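Local coordinates for protein pentafunctional AROM polypeptide (PDB 5SWV) that probably catalyses, through dehydroquinate dehydratase and shikimate dehydrogenase units joined in one chain, two successive steps of the shikimate pathway, at residues K7-S12 / G35-E40; I199-G204 / L209-N214; A242-G247 / G278-Y283; S271-L276 / A510-W515. All coordinates share one frame; numbering follows the deposited sequence.

Contact 1 (K7-S12 / G35-E40)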
loop_
_atom_site.group_PDB
_atom_site.type_symbol
_atom_site.label_atom_id
_atom_site.label_comp_id
_atom_site.label_asym_id
_atom_site.label_seq_id
_atom_site.Cartn_x
_atom_site.Cartn_y
_atom_site.Cartn_z
ATOM N N LYS A 7 -14.992 1.313 -1.547
ATOM C CA LYS A 7 -16.287 1.999 -1.631
ATOM C C LYS A 7 -16.382 3.213 -0.723
ATOM O O LYS A 7 -16.933 4.235 -1.123
ATOM C CB LYS A 7 -17.437 1.045 -1.278
ATOM C CG LYS A 7 -17.811 0.064 -2.377
ATOM C CD LYS A 7 -18.932 -0.862 -1.932
ATOM C CE LYS A 7 -20.228 -0.093 -1.692
ATOM N NZ LYS A 7 -21.417 -0.959 -1.894
ATOM N N THR A 8 -15.887 3.077 0.506
ATOM C CA THR A 8 -15.893 4.179 1.473
ATOM C C THR A 8 -14.739 5.148 1.242
ATOM O O THR A 8 -14.813 6.288 1.689
ATOM C CB THR A 8 -15.826 3.689 2.933
ATOM O OG1 THR A 8 -14.649 2.891 3.111
ATOM C CG2 THR A 8 -17.083 2.892 3.298
ATOM N N LYS A 9 -13.674 4.695 0.575
ATOM C CA LYS A 9 -12.608 5.598 0.084
ATOM C C LYS A 9 -13.193 6.609 -0.925
ATOM O O LYS A 9 -14.108 6.290 -1.684
ATOM C CB LYS A 9 -11.485 4.781 -0.574
ATOM C CG LYS A 9 -10.099 5.391 -0.530
ATOM C CD LYS A 9 -9.081 4.295 -0.803
ATOM C CE LYS A 9 -7.643 4.752 -0.622
ATOM N NZ LYS A 9 -7.112 5.391 -1.847
ATOM N N LYS A 10 -12.666 7.825 -0.918
ATOM C CA LYS A 10 -13.127 8.862 -1.835
ATOM C C LYS A 10 -12.747 8.553 -3.275
ATOM O O LYS A 10 -13.607 8.585 -4.141
ATOM C CB LYS A 10 -12.585 10.237 -1.436
ATOM C CG LYS A 10 -13.382 10.916 -0.325
ATOM C CD LYS A 10 -13.463 12.420 -0.535
ATOM C CE LYS A 10 -14.392 12.785 -1.703
ATOM N NZ LYS A 10 -13.949 14.003 -2.438
ATOM N N ARG A 11 -11.466 8.251 -3.506
ATOM C CA ARG A 11 -10.924 7.988 -4.842
ATOM C C ARG A 11 -10.035 6.769 -4.843
ATOM O O ARG A 11 -9.063 6.718 -4.091
ATOM C CB ARG A 11 -10.082 9.177 -5.303
ATOM C CG ARG A 11 -10.913 10.351 -5.757
ATOM C CD ARG A 11 -10.114 11.632 -5.902
ATOM N NE ARG A 11 -11.028 12.669 -6.396
ATOM C CZ ARG A 11 -11.465 13.736 -5.716
ATOM N NH1 ARG A 11 -11.045 14.013 -4.472
ATOM N NH2 ARG A 11 -12.323 14.561 -6.312
ATOM N N SER A 12 -10.339 5.803 -5.698
ATOM C CA SER A 12 -9.460 4.654 -5.898
ATOM C C SER A 12 -8.995 4.584 -7.344
ATOM O O SER A 12 -9.655 5.106 -8.252
ATOM C CB SER A 12 -10.143 3.344 -5.479
ATOM O OG SER A 12 -11.559 3.433 -5.565
ATOM N N GLY A 35 0.638 4.928 -5.847
ATOM C CA GLY A 35 -0.669 5.568 -5.945
ATOM C C GLY A 35 -1.842 4.681 -6.281
ATOM O O GLY A 35 -2.968 5.172 -6.388
ATOM N N CYS A 36 -1.600 3.380 -6.433
ATOM C CA CYS A 36 -2.628 2.427 -6.844
ATOM C C CYS A 36 -3.157 1.636 -5.671
ATOM O O CYS A 36 -2.413 1.269 -4.765
ATOM C CB CYS A 36 -2.067 1.470 -7.878
ATOM S SG CYS A 36 -1.421 2.333 -9.321
ATOM N N ASP A 37 -4.453 1.374 -5.698
ATOM C CA ASP A 37 -5.107 0.565 -4.673
ATOM C C ASP A 37 -5.173 -0.913 -5.063
ATOM O O ASP A 37 -5.482 -1.747 -4.216
ATOM C CB ASP A 37 -6.509 1.107 -4.400
ATOM C CG ASP A 37 -6.493 2.574 -4.007
ATOM O OD1 ASP A 37 -6.276 2.859 -2.814
ATOM O OD2 ASP A 37 -6.680 3.447 -4.889
ATOM N N ALA A 38 -4.876 -1.222 -6.329
ATOM C CA ALA A 38 -4.943 -2.576 -6.864
ATOM C C ALA A 38 -4.185 -2.698 -8.190
ATOM O O ALA A 38 -3.796 -1.695 -8.789
ATOM C CB ALA A 38 -6.391 -2.962 -7.076
ATOM N N ILE A 39 -4.006 -3.934 -8.646
ATOM C CA ILE A 39 -3.289 -4.231 -9.879
ATOM C C ILE A 39 -4.163 -5.124 -10.743
ATOM O O ILE A 39 -4.580 -6.204 -10.323
ATOM C CB ILE A 39 -1.969 -4.959 -9.588
ATOM C CG1 ILE A 39 -1.111 -4.146 -8.638
ATOM C CG2 ILE A 39 -1.155 -5.199 -10.850
ATOM C CD1 ILE A 39 0.146 -4.884 -8.228
ATOM N N GLU A 40 -4.458 -4.661 -11.946
ATOM C CA GLU A 40 -5.060 -5.501 -12.953
ATOM C C GLU A 40 -3.955 -6.215 -13.695
ATOM O O GLU A 40 -3.062 -5.579 -14.246
ATOM C CB GLU A 40 -5.864 -4.663 -13.928
ATOM C CG GLU A 40 -6.664 -5.473 -14.926
ATOM C CD GLU A 40 -7.560 -4.595 -15.776
ATOM O OE1 GLU A 40 -7.007 -3.799 -16.579
ATOM O OE2 GLU A 40 -8.808 -4.696 -15.639
#
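Lys9 reaches across to Asp37 with a side chain extended as far as CE, then bent at its last torsion, and delivers its ammonium group to one carboxylate oxygen. From CB the chain sets out with CG anti to the backbone N (chi1 -152°), which aims it at the loop ahead of strand 38-42. CD is the first atom to approach the acid, with Lys9 CD lying 3.7 Å from Asp37 OD1, and the following methylene, CE, runs closer past the same oxygen. The final bend brings Lys9 NZ to 2.8 Å from Asp37 OD1 in a salt bridge, met on the syn side and 19° out of the carboxylate plane. The same nitrogen also donates to Arg11 O at 3.3 Å, and to the carbonyl of Gly517 from the far end of the chain, so three oxygens grip it. In the (beta/alpha)8 barrel of type I dehydroquinases, strand 38-42 lies beside strand 13-17, and Lys9 is where the polypeptide leaves the N-terminal helix 3-8 on its way into the latter. Asp37 comes from the opposite direction to the lysine and divides its two oxygens between partners. Its OD2 passes 3.2 Å from Ser12 CA and accepts the backbone N-H of Thr13. Arg11 sends its guanidinium to a salt bridge with Glu248.

Contact 2 (I199-G204 / L209-N214)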
loop_
_atom_site.group_PDB
_atom_site.type_symbol
_atom_site.label_atom_id
_atom_site.label_comp_id
_atom_site.label_asym_id
_atom_site.label_seq_id
_atom_site.Cartn_x
_atom_site.Cartn_y
_atom_site.Cartn_z
ATOM N N ILE A 199 -17.872 1.668 -12.179
ATOM C CA ILE A 199 -16.758 2.273 -12.921
ATOM C C ILE A 199 -17.323 2.727 -14.268
ATOM O O ILE A 199 -17.909 1.936 -14.991
ATOM C CB ILE A 199 -15.611 1.274 -13.180
ATOM C CG1 ILE A 199 -15.184 0.565 -11.895
ATOM C CG2 ILE A 199 -14.403 1.984 -13.781
ATOM C CD1 ILE A 199 -14.192 -0.556 -12.126
ATOM N N LEU A 200 -17.110 3.987 -14.612
ATOM C CA LEU A 200 -17.770 4.597 -15.757
ATOM C C LEU A 200 -16.954 5.738 -16.342
ATOM O O LEU A 200 -16.669 6.709 -15.662
ATOM C CB LEU A 200 -19.129 5.101 -15.310
ATOM C CG LEU A 200 -20.013 5.833 -16.319
ATOM C CD1 LEU A 200 -20.445 4.876 -17.420
ATOM C CD2 LEU A 200 -21.222 6.451 -15.622
ATOM N N PHE A 201 -16.583 5.604 -17.610
ATOM C CA PHE A 201 -15.812 6.623 -18.329
ATOM C C PHE A 201 -15.822 6.354 -19.824
ATOM O O PHE A 201 -16.370 5.359 -20.276
ATOM C CB PHE A 201 -14.368 6.681 -17.830
ATOM C CG PHE A 201 -13.608 5.404 -17.993
ATOM C CD1 PHE A 201 -13.705 4.390 -17.039
ATOM C CD2 PHE A 201 -12.749 5.219 -19.068
ATOM C CE1 PHE A 201 -12.981 3.211 -17.174
ATOM C CE2 PHE A 201 -12.012 4.042 -19.201
ATOM C CZ PHE A 201 -12.141 3.034 -18.260
ATOM N N ASN A 202 -15.238 7.281 -20.577
ATOM C CA ASN A 202 -15.044 7.142 -22.002
ATOM C C ASN A 202 -13.562 7.052 -22.267
ATOM O O ASN A 202 -12.782 7.879 -21.770
ATOM C CB ASN A 202 -15.597 8.342 -22.753
ATOM C CG ASN A 202 -17.099 8.494 -22.591
ATOM O OD1 ASN A 202 -17.851 7.540 -22.770
ATOM N ND2 ASN A 202 -17.544 9.699 -22.262
ATOM N N MET A 203 -13.178 6.038 -23.038
ATOM C CA MET A 203 -11.832 5.978 -23.575
ATOM C C MET A 203 -11.727 6.901 -24.790
ATOM O O MET A 203 -12.725 7.493 -25.221
ATOM C CB MET A 203 -11.424 4.535 -23.869
ATOM C CG MET A 203 -12.178 3.809 -24.978
ATOM S SD MET A 203 -11.731 2.057 -25.180
ATOM C CE MET A 203 -11.528 1.476 -23.506
ATOM N N GLY A 204 -10.516 7.037 -25.316
ATOM C CA GLY A 204 -10.223 7.997 -26.373
ATOM C C GLY A 204 -9.599 9.227 -25.760
ATOM O O GLY A 204 -9.865 9.548 -24.608
ATOM N N LEU A 209 -11.475 13.747 -19.903
ATOM C CA LEU A 209 -12.259 14.357 -18.821
ATOM C C LEU A 209 -13.021 13.302 -17.975
ATOM O O LEU A 209 -13.020 13.380 -16.734
ATOM C CB LEU A 209 -13.261 15.383 -19.371
ATOM C CG LEU A 209 -14.155 16.080 -18.335
ATOM C CD1 LEU A 209 -13.367 16.834 -17.276
ATOM C CD2 LEU A 209 -15.119 17.023 -19.020
ATOM N N SER A 210 -13.674 12.340 -18.633
ATOM C CA SER A 210 -14.509 11.387 -17.917
ATOM C C SER A 210 -13.683 10.477 -17.006
ATOM O O SER A 210 -14.155 10.092 -15.952
ATOM C CB SER A 210 -15.348 10.547 -18.880
ATOM O OG SER A 210 -14.545 9.638 -19.633
ATOM N N ARG A 211 -12.461 10.133 -17.412
ATOM C CA ARG A 211 -11.533 9.354 -16.557
ATOM C C ARG A 211 -11.193 10.125 -15.287
ATOM O O ARG A 211 -11.200 9.573 -14.183
ATOM C CB ARG A 211 -10.208 9.049 -17.275
ATOM C CG ARG A 211 -10.291 8.099 -18.463
ATOM C CD ARG A 211 -8.935 8.040 -19.131
ATOM N NE ARG A 211 -8.845 7.127 -20.267
ATOM C CZ ARG A 211 -8.726 5.803 -20.194
ATOM N NH1 ARG A 211 -8.726 5.172 -19.021
ATOM N NH2 ARG A 211 -8.624 5.101 -21.317
ATOM N N ILE A 212 -10.906 11.409 -15.471
ATOM C CA ILE A 212 -10.563 12.318 -14.392
ATOM C C ILE A 212 -11.699 12.429 -13.375
ATOM O O ILE A 212 -11.441 12.410 -12.174
ATOM C CB ILE A 212 -10.153 13.680 -14.987
ATOM C CG1 ILE A 212 -8.775 13.555 -15.652
ATOM C CG2 ILE A 212 -10.152 14.788 -13.942
ATOM C CD1 ILE A 212 -8.530 14.577 -16.744
ATOM N N LEU A 213 -12.938 12.512 -13.862
ATOM C CA LEU A 213 -14.142 12.587 -13.004
ATOM C C LEU A 213 -14.625 11.258 -12.402
ATOM O O LEU A 213 -15.387 11.262 -11.422
ATOM C CB LEU A 213 -15.313 13.206 -13.784
ATOM C CG LEU A 213 -15.113 14.630 -14.312
ATOM C CD1 LEU A 213 -16.349 15.097 -15.077
ATOM C CD2 LEU A 213 -14.767 15.591 -13.188
ATOM N N ASN A 214 -14.224 10.132 -12.989
ATOM C CA ASN A 214 -14.555 8.828 -12.428
ATOM C C ASN A 214 -13.749 8.538 -11.154
ATOM O O ASN A 214 -12.561 8.251 -11.212
ATOM C CB ASN A 214 -14.317 7.743 -13.463
ATOM C CG ASN A 214 -14.629 6.364 -12.925
ATOM O OD1 ASN A 214 -15.776 6.008 -12.767
ATOM N ND2 ASN A 214 -13.599 5.592 -12.621
HETATM O O HOH W 1 -10.286 8.607 -22.115
#
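Ser210 and Asn214, one helical turn apart, each engage a backbone N-H of strand 199-203. Ser210 OG accepts from Asn202 N at 2.6 Å in a nearly straight bond (169° at the hydrogen), and it also bonds to the carbonyl of Gly207, which helps fix its rotation. Asn214 OD1 receives Leu200 N at 3.0 Å; here the donor stands above the amide plane, 54° out of it, and Arg187 is a second donor to the same oxygen. The backbones come closest beside the serine, where Phe201 CA is 5.0 Å from Ser210 CA, and Phe201 CB rests 3.5 Å from Ser210 OG.

Toward the end of the strand the contact is less direct and partly water-mediated. Arg211, extended from CG to NE, passes beside the Phe201 ring, whose CE2 lies over one face of the guanidinium, 3.5 Å from Arg211 NH1; the two planes are 37° apart. A water accepts from Arg211 NE and donates to Asn202 O and Gly204 O, while Arg211 NH2 is held by the carbonyl of Pro231.

Strand and helix run nearly antiparallel, as expected of a beta/alpha unit in this TIM barrel. Strand 198-203 is hydrogen-bonded to strand 167-173, helix 177-193 packs against Leu200, Asn202 and Ser210, helix 236-245 covers Ile212, and Asn214 ND2 reaches Thr218 at the start of strand 218-220.

Contact 3 (A242-G247 / G278-Y283)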
loop_
_atom_site.group_PDB
_atom_site.type_symbol
_atom_site.label_atom_id
_atom_site.label_comp_id
_atom_site.label_asym_id
_atom_site.label_seq_id
_atom_site.Cartn_x
_atom_site.Cartn_y
_atom_site.Cartn_z
ATOM N N ALA A 242 -4.329 16.664 -13.295
ATOM C CA ALA A 242 -5.571 17.054 -13.946
ATOM C C ALA A 242 -6.647 17.405 -12.920
ATOM O O ALA A 242 -7.286 18.461 -13.009
ATOM C CB ALA A 242 -6.058 15.940 -14.854
ATOM N N ARG A 243 -6.823 16.528 -11.933
ATOM C CA ARG A 243 -7.792 16.756 -10.861
ATOM C C ARG A 243 -7.543 18.034 -10.068
ATOM O O ARG A 243 -8.482 18.654 -9.581
ATOM C CB ARG A 243 -7.841 15.550 -9.928
ATOM C CG ARG A 243 -8.597 14.392 -10.550
ATOM C CD ARG A 243 -8.508 13.111 -9.745
ATOM N NE ARG A 243 -9.339 12.072 -10.361
ATOM C CZ ARG A 243 -9.378 10.790 -9.996
ATOM N NH1 ARG A 243 -8.633 10.333 -8.985
ATOM N NH2 ARG A 243 -10.176 9.951 -10.654
ATOM N N VAL A 244 -6.285 18.425 -9.936
ATOM C CA VAL A 244 -5.969 19.675 -9.273
ATOM C C VAL A 244 -6.385 20.840 -10.159
ATOM O O VAL A 244 -7.004 21.797 -9.683
ATOM C CB VAL A 244 -4.478 19.773 -8.909
ATOM C CG1 VAL A 244 -4.117 21.172 -8.405
ATOM C CG2 VAL A 244 -4.126 18.723 -7.851
ATOM N N LEU A 245 -6.062 20.742 -11.445
ATOM C CA LEU A 245 -6.349 21.814 -12.395
ATOM C C LEU A 245 -7.832 22.033 -12.627
ATOM O O LEU A 245 -8.235 23.168 -12.836
ATOM C CB LEU A 245 -5.639 21.575 -13.727
ATOM C CG LEU A 245 -4.126 21.820 -13.682
ATOM C CD1 LEU A 245 -3.434 21.211 -14.890
ATOM C CD2 LEU A 245 -3.789 23.303 -13.574
ATOM N N ILE A 246 -8.651 20.982 -12.570
ATOM C CA ILE A 246 -10.103 21.183 -12.711
ATOM C C ILE A 246 -10.824 21.568 -11.425
ATOM O O ILE A 246 -12.014 21.836 -11.474
ATOM C CB ILE A 246 -10.830 19.992 -13.376
ATOM C CG1 ILE A 246 -10.885 18.762 -12.470
ATOM C CG2 ILE A 246 -10.183 19.653 -14.711
ATOM C CD1 ILE A 246 -11.909 17.755 -12.933
ATOM N N GLY A 247 -10.122 21.590 -10.296
ATOM C CA GLY A 247 -10.727 21.912 -9.001
ATOM C C GLY A 247 -11.299 20.767 -8.158
ATOM O O GLY A 247 -11.988 21.029 -7.175
ATOM N N GLY A 278 2.135 14.438 -8.436
ATOM C CA GLY A 278 1.371 15.471 -9.125
ATOM C C GLY A 278 0.429 16.218 -8.209
ATOM O O GLY A 278 -0.610 16.706 -8.659
ATOM N N LEU A 279 0.801 16.322 -6.933
ATOM C CA LEU A 279 -0.028 16.961 -5.926
ATOM C C LEU A 279 0.453 18.391 -5.643
ATOM O O LEU A 279 1.636 18.677 -5.757
ATOM C CB LEU A 279 -0.020 16.128 -4.631
ATOM C CG LEU A 279 -0.714 14.761 -4.665
ATOM C CD1 LEU A 279 -0.670 14.145 -3.278
ATOM C CD2 LEU A 279 -2.164 14.869 -5.124
ATOM N N PRO A 280 -0.459 19.288 -5.233
ATOM C CA PRO A 280 -0.130 20.705 -5.094
ATOM C C PRO A 280 0.118 21.142 -3.662
ATOM O O PRO A 280 -0.045 22.316 -3.361
ATOM C CB PRO A 280 -1.421 21.365 -5.569
ATOM C CG PRO A 280 -2.480 20.469 -4.989
ATOM C CD PRO A 280 -1.891 19.065 -4.931
ATOM N N HIS A 281 0.491 20.228 -2.775
ATOM C CA HIS A 281 0.471 20.514 -1.342
ATOM C C HIS A 281 1.783 21.181 -0.921
ATOM O O HIS A 281 2.735 21.244 -1.699
ATOM C CB HIS A 281 0.212 19.225 -0.541
ATOM C CG HIS A 281 -1.044 18.480 -0.926
ATOM N ND1 HIS A 281 -2.263 19.094 -1.115
ATOM C CD2 HIS A 281 -1.266 17.156 -1.119
ATOM C CE1 HIS A 281 -3.178 18.192 -1.420
ATOM N NE2 HIS A 281 -2.599 17.005 -1.428
ATOM N N THR A 282 1.811 21.705 0.299
ATOM C CA THR A 282 3.063 22.147 0.924
ATOM C C THR A 282 3.233 21.469 2.275
ATOM O O THR A 282 2.239 21.090 2.890
ATOM C CB THR A 282 3.083 23.664 1.129
ATOM O OG1 THR A 282 1.910 24.068 1.843
ATOM C CG2 THR A 282 3.125 24.371 -0.205
ATOM N N TYR A 283 4.482 21.322 2.734
ATOM C CA TYR A 283 4.798 20.801 4.084
ATOM C C TYR A 283 5.844 21.689 4.751
ATOM O O TYR A 283 6.889 21.954 4.173
ATOM C CB TYR A 283 5.317 19.364 3.984
ATOM C CG TYR A 283 5.477 18.544 5.284
ATOM C CD1 TYR A 283 6.473 18.828 6.218
ATOM C CD2 TYR A 283 4.672 17.433 5.525
ATOM C CE1 TYR A 283 6.628 18.053 7.364
ATOM C CE2 TYR A 283 4.826 16.649 6.664
ATOM C CZ TYR A 283 5.800 16.959 7.576
ATOM O OH TYR A 283 5.937 16.171 8.684
#
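At chi1 171° the two methyls of Val244 fan out toward Pro280, CG2 on the side of the valine's own nitrogen and CG1 beside its carbonyl carbon. Both methyls touch Pro280 CG; CG2 reaches on to CD and CG1 to CB. Val244 CG2 lies 3.7 Å from Pro280 CD, whereas Val244 CG1 sits 3.9 Å from Pro280 CB, so the fork of the valine straddles one side of the ring, the two side chains meeting at a slant. Two residues before the proline, Gly278 O lies 4.1 Å from Val244 CG2, a bare van der Waals approach to a carbonyl. Pro280 also faces its neighbour in sequence, its CD lying over one face of the His281 imidazole, whose ring makes edge-to-face contacts with Tyr274 and Phe254.

Both backbones are turning here. Helix 236-245, the last of the dehydroquinase barrel, finishes in a Schellman motif with Gly247 at positive phi, just ahead of the chain that enters the shikimate dehydrogenase unit. On the other side Gly278, again at positive phi, ends helix 266-277 and releases the chain toward strand 282-285, completing a beta-alpha-beta crossover from the parallel neighbour, strand 253-257. The contact therefore spans the junction of the two enzyme units.

No hydrogen bond or charge links the two segments. The contact lies near the surface, buries only 115 Å² and is mostly carbon against carbon; such a contact has little of the directional preference of a polar bond.

Contact 4 (S271-L276 / A510-W515)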
loop_
_atom_site.group_PDB
_atom_site.type_symbol
_atom_site.label_atom_id
_atom_site.label_comp_id
_atom_site.label_asym_id
_atom_site.label_seq_id
_atom_site.Cartn_x
_atom_site.Cartn_y
_atom_site.Cartn_z
ATOM N N SER A 271 7.617 17.025 0.452
ATOM C CA SER A 271 7.734 17.876 -0.762
ATOM C C SER A 271 7.999 17.030 -1.981
ATOM O O SER A 271 7.329 17.188 -3.004
ATOM C CB SER A 271 8.895 18.878 -0.660
ATOM O OG SER A 271 8.616 19.915 0.259
ATOM N N THR A 272 8.984 16.138 -1.851
ATOM C CA THR A 272 9.335 15.198 -2.908
ATOM C C THR A 272 8.154 14.313 -3.250
ATOM O O THR A 272 7.868 14.125 -4.414
ATOM C CB THR A 272 10.553 14.342 -2.532
ATOM O OG1 THR A 272 11.641 15.206 -2.210
ATOM C CG2 THR A 272 10.968 13.449 -3.668
ATOM N N ALA A 273 7.450 13.788 -2.262
ATOM C CA ALA A 273 6.301 12.924 -2.549
ATOM C C ALA A 273 5.212 13.627 -3.386
ATOM O O ALA A 273 4.669 13.024 -4.318
ATOM C CB ALA A 273 5.710 12.377 -1.261
ATOM N N TYR A 274 4.917 14.894 -3.072
ATOM C CA TYR A 274 3.911 15.665 -3.824
ATOM C C TYR A 274 4.305 15.799 -5.289
ATOM O O TYR A 274 3.483 15.635 -6.198
ATOM C CB TYR A 274 3.718 17.075 -3.252
ATOM C CG TYR A 274 3.439 17.157 -1.764
ATOM C CD1 TYR A 274 2.573 16.262 -1.142
ATOM C CD2 TYR A 274 4.035 18.141 -0.980
ATOM C CE1 TYR A 274 2.334 16.323 0.213
ATOM C CE2 TYR A 274 3.793 18.215 0.372
ATOM C CZ TYR A 274 2.942 17.299 0.966
ATOM O OH TYR A 274 2.677 17.375 2.314
ATOM N N GLU A 275 5.583 16.090 -5.494
ATOM C CA GLU A 275 6.159 16.318 -6.805
ATOM C C GLU A 275 6.094 15.072 -7.665
ATOM O O GLU A 275 5.748 15.157 -8.821
ATOM C CB GLU A 275 7.603 16.747 -6.638
ATOM C CG GLU A 275 8.208 17.401 -7.859
ATOM C CD GLU A 275 9.735 17.324 -7.877
ATOM O OE1 GLU A 275 10.372 17.062 -6.816
ATOM O OE2 GLU A 275 10.301 17.530 -8.983
ATOM N N LEU A 276 6.419 13.919 -7.091
ATOM C CA LEU A 276 6.321 12.628 -7.786
ATOM C C LEU A 276 4.895 12.139 -8.042
ATOM O O LEU A 276 4.693 11.309 -8.899
ATOM C CB LEU A 276 7.086 11.550 -7.016
ATOM C CG LEU A 276 8.613 11.765 -6.917
ATOM C CD1 LEU A 276 9.212 10.973 -5.756
ATOM C CD2 LEU A 276 9.313 11.410 -8.225
ATOM N N ALA A 510 4.236 6.267 5.293
ATOM C CA ALA A 510 2.992 5.802 5.901
ATOM C C ALA A 510 2.054 6.957 6.284
ATOM O O ALA A 510 0.845 6.881 6.072
ATOM C CB ALA A 510 3.308 4.964 7.129
ATOM N N SER A 511 2.615 8.023 6.846
ATOM C CA SER A 511 1.820 9.192 7.197
ATOM C C SER A 511 1.231 9.808 5.943
ATOM O O SER A 511 0.040 10.141 5.903
ATOM C CB SER A 511 2.661 10.215 7.947
ATOM O OG SER A 511 3.122 9.685 9.176
ATOM N N PHE A 512 2.064 9.916 4.913
ATOM C CA PHE A 512 1.651 10.425 3.601
ATOM C C PHE A 512 0.499 9.618 2.994
ATOM O O PHE A 512 -0.444 10.204 2.437
ATOM C CB PHE A 512 2.852 10.458 2.635
ATOM C CG PHE A 512 2.501 10.879 1.236
ATOM C CD1 PHE A 512 2.480 12.227 0.889
ATOM C CD2 PHE A 512 2.190 9.928 0.260
ATOM C CE1 PHE A 512 2.157 12.626 -0.406
ATOM C CE2 PHE A 512 1.862 10.319 -1.039
ATOM C CZ PHE A 512 1.850 11.670 -1.371
ATOM N N HIS A 513 0.586 8.290 3.100
ATOM C CA HIS A 513 -0.475 7.405 2.624
ATOM C C HIS A 513 -1.760 7.628 3.432
ATOM O O HIS A 513 -2.840 7.771 2.862
ATOM C CB HIS A 513 0.000 5.939 2.641
ATOM C CG HIS A 513 -1.032 4.937 2.209
ATOM N ND1 HIS A 513 -1.334 3.814 2.955
ATOM C CD2 HIS A 513 -1.813 4.868 1.106
ATOM C CE1 HIS A 513 -2.255 3.104 2.337
ATOM N NE2 HIS A 513 -2.568 3.726 1.215
ATOM N N LEU A 514 -1.649 7.721 4.749
ATOM C CA LEU A 514 -2.843 7.964 5.569
ATOM C C LEU A 514 -3.503 9.298 5.225
ATOM O O LEU A 514 -4.709 9.416 5.321
ATOM C CB LEU A 514 -2.523 7.899 7.077
ATOM C CG LEU A 514 -2.117 6.525 7.600
ATOM C CD1 LEU A 514 -1.258 6.703 8.846
ATOM C CD2 LEU A 514 -3.320 5.621 7.853
ATOM N N TRP A 515 -2.720 10.288 4.817
ATOM C CA TRP A 515 -3.279 11.591 4.433
ATOM C C TRP A 515 -3.861 11.672 3.037
ATOM O O TRP A 515 -4.964 12.149 2.883
ATOM C CB TRP A 515 -2.237 12.686 4.584
ATOM C CG TRP A 515 -1.952 13.036 5.989
ATOM C CD1 TRP A 515 -2.853 13.154 7.022
ATOM C CD2 TRP A 515 -0.681 13.379 6.530
ATOM N NE1 TRP A 515 -2.209 13.526 8.172
ATOM C CE2 TRP A 515 -0.876 13.686 7.895
ATOM C CE3 TRP A 515 0.610 13.449 5.997
ATOM C CZ2 TRP A 515 0.167 14.066 8.724
ATOM C CZ3 TRP A 515 1.650 13.829 6.825
ATOM C CH2 TRP A 515 1.424 14.133 8.175
#
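Phe512 lays one face of its ring over the methyl of Ala273 while turning an edge to Tyr274, and these two approaches make up the contact. The methyl stands nearly above the ring: Ala273 CB is 3.9 Å from the centroid of Phe512 and 20° off the ring normal, a CH-pi interaction. Its nearest ring atom is Phe512 CE1, so the methyl is displaced somewhat toward that rim. The same corner serves the tyrosine, with Phe512 CE1 3.7 Å from Tyr274 CD1 and close to Tyr274 CE1 as well. Relative to the Phe512 ring, Tyr274 CD1 lies near the plane; relative to the Tyr274 ring, the phenylalanine arrives obliquely.

Torsions explain the reach. With chi1 at 176°, Phe512 extends straight from helix 500-516 toward helix 266-277, bridging backbones whose nearest CA atoms, Ala273 and Phe512, are 8.1 Å apart. In shikimate dehydrogenases a helix from the C-terminal part of the chain returns to the substrate-binding domain, and this pairing is consistent with that topology, joining residues more than 230 positions apart. His270 and Leu277 of helix 266-277 also touch the Phe512 side chain, as does Ala520 from the following loop. One turn on, Trp515 bonds through NE1 to the carbonyl of Ile336 in strand 335-340, and Ser511 OG meets the hydroxyls of Thr335 and Thr352.

Overall arrangement
Contacts 2 and 4 are buried, contact 1 is partly so, and contact 3 lies at the surface. Contacts 1 and 2 belong to the same dehydroquinase barrel sheet, and both use polar groups: a salt bridge in the first, side-chain acceptors for strand N-H groups and a water in the second. Contacts 3 and 4 are apolar, one aliphatic and one aromatic, and share the helix-to-strand passage 266-285, where Leu279 N probably bonds to Tyr274 O. Arg243, on the helix of contact 3, links contacts 1 and 2 to that helix: it packs on Arg11 of contact 1 and probably bonds to Ile212 O of contact 2.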